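Local coordinates for protein tyrosine aminotransferase (Leishmania infantum, PDB 4IX8) that probably uses pyridoxal 5'-phosphate to move the amino group of L-tyrosine onto 2-oxoglutarate, like other members of its aminotransferase family, at residues M373-K378 and A419-P424; L70-G75 and V403-G408. All blocks are in the same frame, centred on the assembly; numbering follows the deposited sequence.

Contact 1 of 2, residues M373-K378 and A419-P424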
loop_
_atom_site.group_PDB
_atom_site.type_symbol
_atom_site.label_atom_id
_atom_site.label_comp_id
_atom_site.label_asym_id
_atom_site.label_seq_id
_atom_site.Cartn_x
_atom_site.Cartn_y
_atom_site.Cartn_z
ATOM N N MET A 373 16.630 5.582 15.125
ATOM C CA MET A 373 17.052 6.937 14.668
ATOM C C MET A 373 16.502 8.096 15.499
ATOM O O MET A 373 16.557 9.254 15.075
ATOM C CB MET A 373 16.598 7.182 13.221
ATOM C CG MET A 373 17.172 6.264 12.157
ATOM S SD MET A 373 16.118 6.161 10.670
ATOM C CE MET A 373 15.329 7.770 10.587
ATOM N N PHE A 374 15.945 7.787 16.658
ATOM C CA PHE A 374 15.175 8.765 17.416
ATOM C C PHE A 374 15.589 8.829 18.866
ATOM O O PHE A 374 16.137 7.880 19.410
ATOM C CB PHE A 374 13.690 8.423 17.358
ATOM C CG PHE A 374 13.168 8.182 15.960
ATOM C CD1 PHE A 374 12.833 9.247 15.137
ATOM C CD2 PHE A 374 13.037 6.904 15.468
ATOM C CE1 PHE A 374 12.368 9.025 13.879
ATOM C CE2 PHE A 374 12.552 6.689 14.200
ATOM C CZ PHE A 374 12.214 7.744 13.418
ATOM N N VAL A 375 15.287 9.948 19.497
ATOM C CA VAL A 375 15.472 10.065 20.913
ATOM C C VAL A 375 14.202 10.652 21.511
ATOM O O VAL A 375 13.468 11.372 20.831
ATOM C CB VAL A 375 16.727 10.920 21.218
ATOM C CG1 VAL A 375 16.496 12.394 20.912
ATOM C CG2 VAL A 375 17.154 10.716 22.633
ATOM N N MET A 376 13.899 10.264 22.748
ATOM C CA MET A 376 12.773 10.821 23.476
ATOM C C MET A 376 13.280 11.684 24.631
ATOM O O MET A 376 13.944 11.197 25.552
ATOM C CB MET A 376 11.872 9.713 23.997
ATOM C CG MET A 376 10.944 9.126 22.958
ATOM S SD MET A 376 9.636 10.255 22.427
ATOM C CE MET A 376 8.324 9.791 23.557
ATOM N N LEU A 377 12.905 12.956 24.593
ATOM C CA LEU A 377 13.330 13.947 25.570
ATOM C C LEU A 377 12.240 14.054 26.596
ATOM O O LEU A 377 11.101 14.329 26.236
ATOM C CB LEU A 377 13.557 15.291 24.915
ATOM C CG LEU A 377 14.477 15.194 23.706
ATOM C CD1 LEU A 377 14.558 16.564 23.066
ATOM C CD2 LEU A 377 15.901 14.676 24.124
ATOM N N LYS A 378 12.575 13.832 27.860
ATOM C CA LYS A 378 11.570 13.908 28.902
ATOM C C LYS A 378 11.553 15.290 29.515
ATOM O O LYS A 378 12.607 15.820 29.872
ATOM C CB LYS A 378 11.822 12.871 29.968
ATOM C CG LYS A 378 10.775 12.885 31.032
ATOM C CD LYS A 378 11.013 11.716 31.985
ATOM C CE LYS A 378 10.325 11.924 33.343
ATOM N NZ LYS A 378 8.901 12.348 33.160
ATOM N N ALA A 419 12.809 13.571 18.966
ATOM C CA ALA A 419 13.764 14.281 18.141
ATOM C C ALA A 419 14.541 13.258 17.349
ATOM O O ALA A 419 14.792 12.126 17.802
ATOM C CB ALA A 419 14.688 15.119 18.979
ATOM N N THR A 420 14.902 13.665 16.151
ATOM C CA THR A 420 15.574 12.810 15.203
ATOM C C THR A 420 17.077 12.902 15.336
ATOM O O THR A 420 17.627 13.979 15.487
ATOM C CB THR A 420 15.132 13.193 13.788
ATOM O OG1 THR A 420 13.815 12.632 13.569
ATOM C CG2 THR A 420 16.072 12.668 12.756
ATOM N N VAL A 421 17.735 11.756 15.239
ATOM C CA VAL A 421 19.203 11.657 15.389
ATOM C C VAL A 421 19.973 11.552 14.031
ATOM O O VAL A 421 21.204 11.537 13.988
ATOM C CB VAL A 421 19.506 10.467 16.342
ATOM C CG1 VAL A 421 20.930 10.058 16.346
ATOM C CG2 VAL A 421 19.085 10.849 17.764
ATOM N N SER A 422 19.225 11.411 12.945
ATOM C CA SER A 422 19.743 11.015 11.644
ATOM C C SER A 422 20.153 12.211 10.819
ATOM O O SER A 422 20.591 12.055 9.688
ATOM C CB SER A 422 18.709 10.220 10.882
ATOM O OG SER A 422 17.669 11.084 10.491
ATOM N N ARG A 423 19.924 13.414 11.325
ATOM C CA ARG A 423 20.378 14.578 10.592
ATOM C C ARG A 423 21.878 14.886 10.799
ATOM O O ARG A 423 22.525 14.335 11.702
ATOM C CB ARG A 423 19.478 15.757 10.950
ATOM C CG ARG A 423 17.993 15.401 10.623
ATOM C CD ARG A 423 17.195 16.632 10.270
ATOM N NE ARG A 423 17.697 17.246 9.040
ATOM C CZ ARG A 423 17.310 18.429 8.576
ATOM N NH1 ARG A 423 17.839 18.910 7.465
ATOM N NH2 ARG A 423 16.416 19.154 9.237
ATOM N N PRO A 424 22.441 15.762 9.945
ATOM C CA PRO A 424 23.861 16.119 10.093
ATOM C C PRO A 424 24.128 16.906 11.369
ATOM O O PRO A 424 23.278 17.687 11.797
ATOM C CB PRO A 424 24.157 16.962 8.829
ATOM C CG PRO A 424 23.105 16.582 7.844
ATOM C CD PRO A 424 21.870 16.296 8.694
#
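Val375 lays its CG1 over the methyl of Ala419, CG1 to CB 3.8 Å, in an antiparallel hydrogen-bonded pair. CG1 sits between the backbone N and the carbonyl carbon (chi1 72°), and this turns it to Ala419 while CB of Val375 still meets CG2 of Val421 at 4.2 Å; a branched residue suits a place between two such neighbours. Leu377 CD1 reaches the same alanine methyl from further along the strand, and Tyr354 of helix 337-355 also packs on Ala419; a small residue suits a place shared by Val375, Leu377 and Tyr354. Two straight bonds join the pair, Val375 N to Ala419 O at 2.8 Å and Ala419 N to Val375 O at 3.0 Å. Beyond the strand end, Val421 N still reaches Met373 O (2.8 Å), the donor tilted 31° from the carbonyl plane. Phe374 and Thr420, a non-hydrogen-bonded pair, point side by side from the other face. The ring carries Met373 CB over one face, while its CD1 lies 3.9 Å from Thr420 OG1. That hydroxyl is hydrogen-bonded to Ile74 O, so beside the ring it is already satisfied. The pairing is that of two interior antiparallel strands in the mixed sheet of the small domain of a fold-type I aminotransferase.

Contact 2 of 2, residues L70-G75 and V403-G408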
loop_
_atom_site.group_PDB
_atom_site.type_symbol
_atom_site.label_atom_id
_atom_site.label_comp_id
_atom_site.label_asym_id
_atom_site.label_seq_id
_atom_site.Cartn_x
_atom_site.Cartn_y
_atom_site.Cartn_z
ATOM N N LEU A 70 14.649 24.545 11.308
ATOM C CA LEU A 70 15.398 23.328 11.596
ATOM C C LEU A 70 14.412 22.259 12.032
ATOM O O LEU A 70 13.770 22.392 13.062
ATOM C CB LEU A 70 16.443 23.554 12.683
ATOM C CG LEU A 70 17.519 24.593 12.383
ATOM C CD1 LEU A 70 18.439 24.735 13.573
ATOM C CD2 LEU A 70 18.323 24.224 11.138
ATOM N N ARG A 71 14.276 21.209 11.235
ATOM C CA ARG A 71 13.281 20.191 11.495
ATOM C C ARG A 71 13.907 18.952 12.107
ATOM O O ARG A 71 14.720 18.288 11.467
ATOM C CB ARG A 71 12.550 19.839 10.217
ATOM C CG ARG A 71 11.546 20.887 9.816
ATOM C CD ARG A 71 11.053 20.642 8.413
ATOM N NE ARG A 71 9.888 19.766 8.403
ATOM C CZ ARG A 71 8.626 20.195 8.358
ATOM N NH1 ARG A 71 8.370 21.504 8.328
ATOM N NH2 ARG A 71 7.622 19.329 8.356
ATOM N N LEU A 72 13.545 18.685 13.367
ATOM C CA LEU A 72 13.967 17.478 14.100
ATOM C C LEU A 72 12.874 16.443 14.212
ATOM O O LEU A 72 13.034 15.453 14.917
ATOM C CB LEU A 72 14.419 17.839 15.513
ATOM C CG LEU A 72 15.446 18.942 15.599
ATOM C CD1 LEU A 72 15.979 18.943 17.017
ATOM C CD2 LEU A 72 16.567 18.757 14.553
ATOM N N SER A 73 11.801 16.659 13.457
ATOM C CA SER A 73 10.559 15.883 13.523
ATOM C C SER A 73 10.439 14.793 12.480
ATOM O O SER A 73 9.540 13.945 12.534
ATOM C CB SER A 73 9.393 16.834 13.331
ATOM O OG SER A 73 9.724 17.769 12.306
ATOM N N ILE A 74 11.317 14.824 11.495
ATOM C CA ILE A 74 11.132 13.993 10.298
ATOM C C ILE A 74 11.663 12.566 10.467
ATOM O O ILE A 74 12.784 12.366 10.899
ATOM C CB ILE A 74 11.794 14.659 9.092
ATOM C CG1 ILE A 74 13.261 15.088 9.408
ATOM C CG2 ILE A 74 10.899 15.837 8.644
ATOM C CD1 ILE A 74 13.802 16.216 8.478
ATOM N N GLY A 75 10.849 11.568 10.133
ATOM C CA GLY A 75 11.210 10.173 10.370
ATOM C C GLY A 75 11.680 9.467 9.112
ATOM O O GLY A 75 11.500 8.259 8.970
ATOM N N VAL A 403 12.391 25.666 15.420
ATOM C CA VAL A 403 12.848 24.292 15.519
ATOM C C VAL A 403 11.625 23.447 15.770
ATOM O O VAL A 403 10.869 23.694 16.710
ATOM C CB VAL A 403 13.848 24.058 16.662
ATOM C CG1 VAL A 403 14.217 22.596 16.727
ATOM C CG2 VAL A 403 15.073 24.915 16.484
ATOM N N GLN A 404 11.488 22.387 14.990
ATOM C CA GLN A 404 10.323 21.554 15.072
ATOM C C GLN A 404 10.691 20.193 15.684
ATOM O O GLN A 404 11.522 19.449 15.155
ATOM C CB GLN A 404 9.699 21.393 13.673
ATOM C CG GLN A 404 8.277 20.803 13.714
ATOM C CD GLN A 404 7.786 20.367 12.361
ATOM O OE1 GLN A 404 8.287 20.829 11.331
ATOM N NE2 GLN A 404 6.810 19.484 12.346
ATOM N N VAL A 405 10.050 19.866 16.797
ATOM C CA VAL A 405 10.120 18.520 17.337
ATOM C C VAL A 405 8.701 17.945 17.232
ATOM O O VAL A 405 7.861 18.524 16.552
ATOM C CB VAL A 405 10.643 18.499 18.780
ATOM C CG1 VAL A 405 12.079 19.004 18.805
ATOM C CG2 VAL A 405 9.755 19.340 19.718
ATOM N N LEU A 406 8.463 16.773 17.812
ATOM C CA LEU A 406 7.118 16.198 17.855
ATOM C C LEU A 406 6.783 15.965 19.311
ATOM O O LEU A 406 7.574 15.379 20.028
ATOM C CB LEU A 406 7.015 14.885 17.069
ATOM C CG LEU A 406 7.077 14.989 15.540
ATOM C CD1 LEU A 406 7.050 13.605 14.925
ATOM C CD2 LEU A 406 5.931 15.845 15.004
ATOM N N PRO A 407 5.594 16.389 19.741
ATOM C CA PRO A 407 5.168 16.113 21.108
ATOM C C PRO A 407 4.861 14.640 21.276
ATOM O O PRO A 407 4.333 14.054 20.321
ATOM C CB PRO A 407 3.900 16.948 21.252
ATOM C CG PRO A 407 3.357 17.047 19.849
ATOM C CD PRO A 407 4.555 17.098 18.968
ATOM N N GLY A 408 5.174 14.062 22.438
ATOM C CA GLY A 408 4.995 12.631 22.674
ATOM C C GLY A 408 3.567 12.154 22.724
ATOM O O GLY A 408 3.299 10.949 22.616
#
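Gln404 and Arg71 run side by side from neighbouring parallel strands, and the amide oxygen ends over a face of the guanidinium. OE1 of Gln404 is 3.1 Å from CZ of Arg71, above the middle of the group, with the amide and guanidinium planes 88° apart. The arginine N-H groups are therefore badly aimed at it, and the contact is a close polar one without a hydrogen bond. Ser73 borders the same amide: its OG lies 3.2 Å from Gln404 CD, and its CB rests on Leu406 CG at 3.7 Å, so this short side chain fits between a polar and an apolar neighbour. The torsions account for the meeting. Gln404 leaves with CG anti to the backbone N (chi1 -166°) and stays extended, whereas Arg71 bends at chi3 (89°), which brings its flat end under the oxygen. Behind them the backbones fix the spacing: Gln404 N gives a bond to Leu70 O (3.0 Å), and Leu72 N one to Gln404 O (2.8 Å). On the opposite face Leu72 CG meets Val403 CG1 at 4.0 Å, and helix 425-442 covers Leu70 and Leu72 with Glu430, Ala431 and Leu428 among its residues. An amide oxygen above a cationic plane should be favourable electrostatically, probably giving attraction with little directional hold, while the backbone bonds set the alignment.

In the fold
Contacts 1 and 2 belong to one five-stranded mixed sheet and are both buried, though they differ in position. Contact 1 joins two interior antiparallel strands; contact 2 brings in strand 70-71, the outermost on its side within the chain, by parallel pairing. Their centres are about 8 Å apart, and they meet where Leu72 and Thr420 pair through their backbones. Arg423 ties them too, its NH2 bonded to Arg71 O, while a salt bridge from NH1 to Asp80 holds the same guanidinium. Chemistry follows place: the interior pair has small and branched apolar groups on one face and an aromatic ring beside a bonded hydroxyl on the other, whereas the edge pair sets guanidinium and amide against aliphatic groups under helix 425-442.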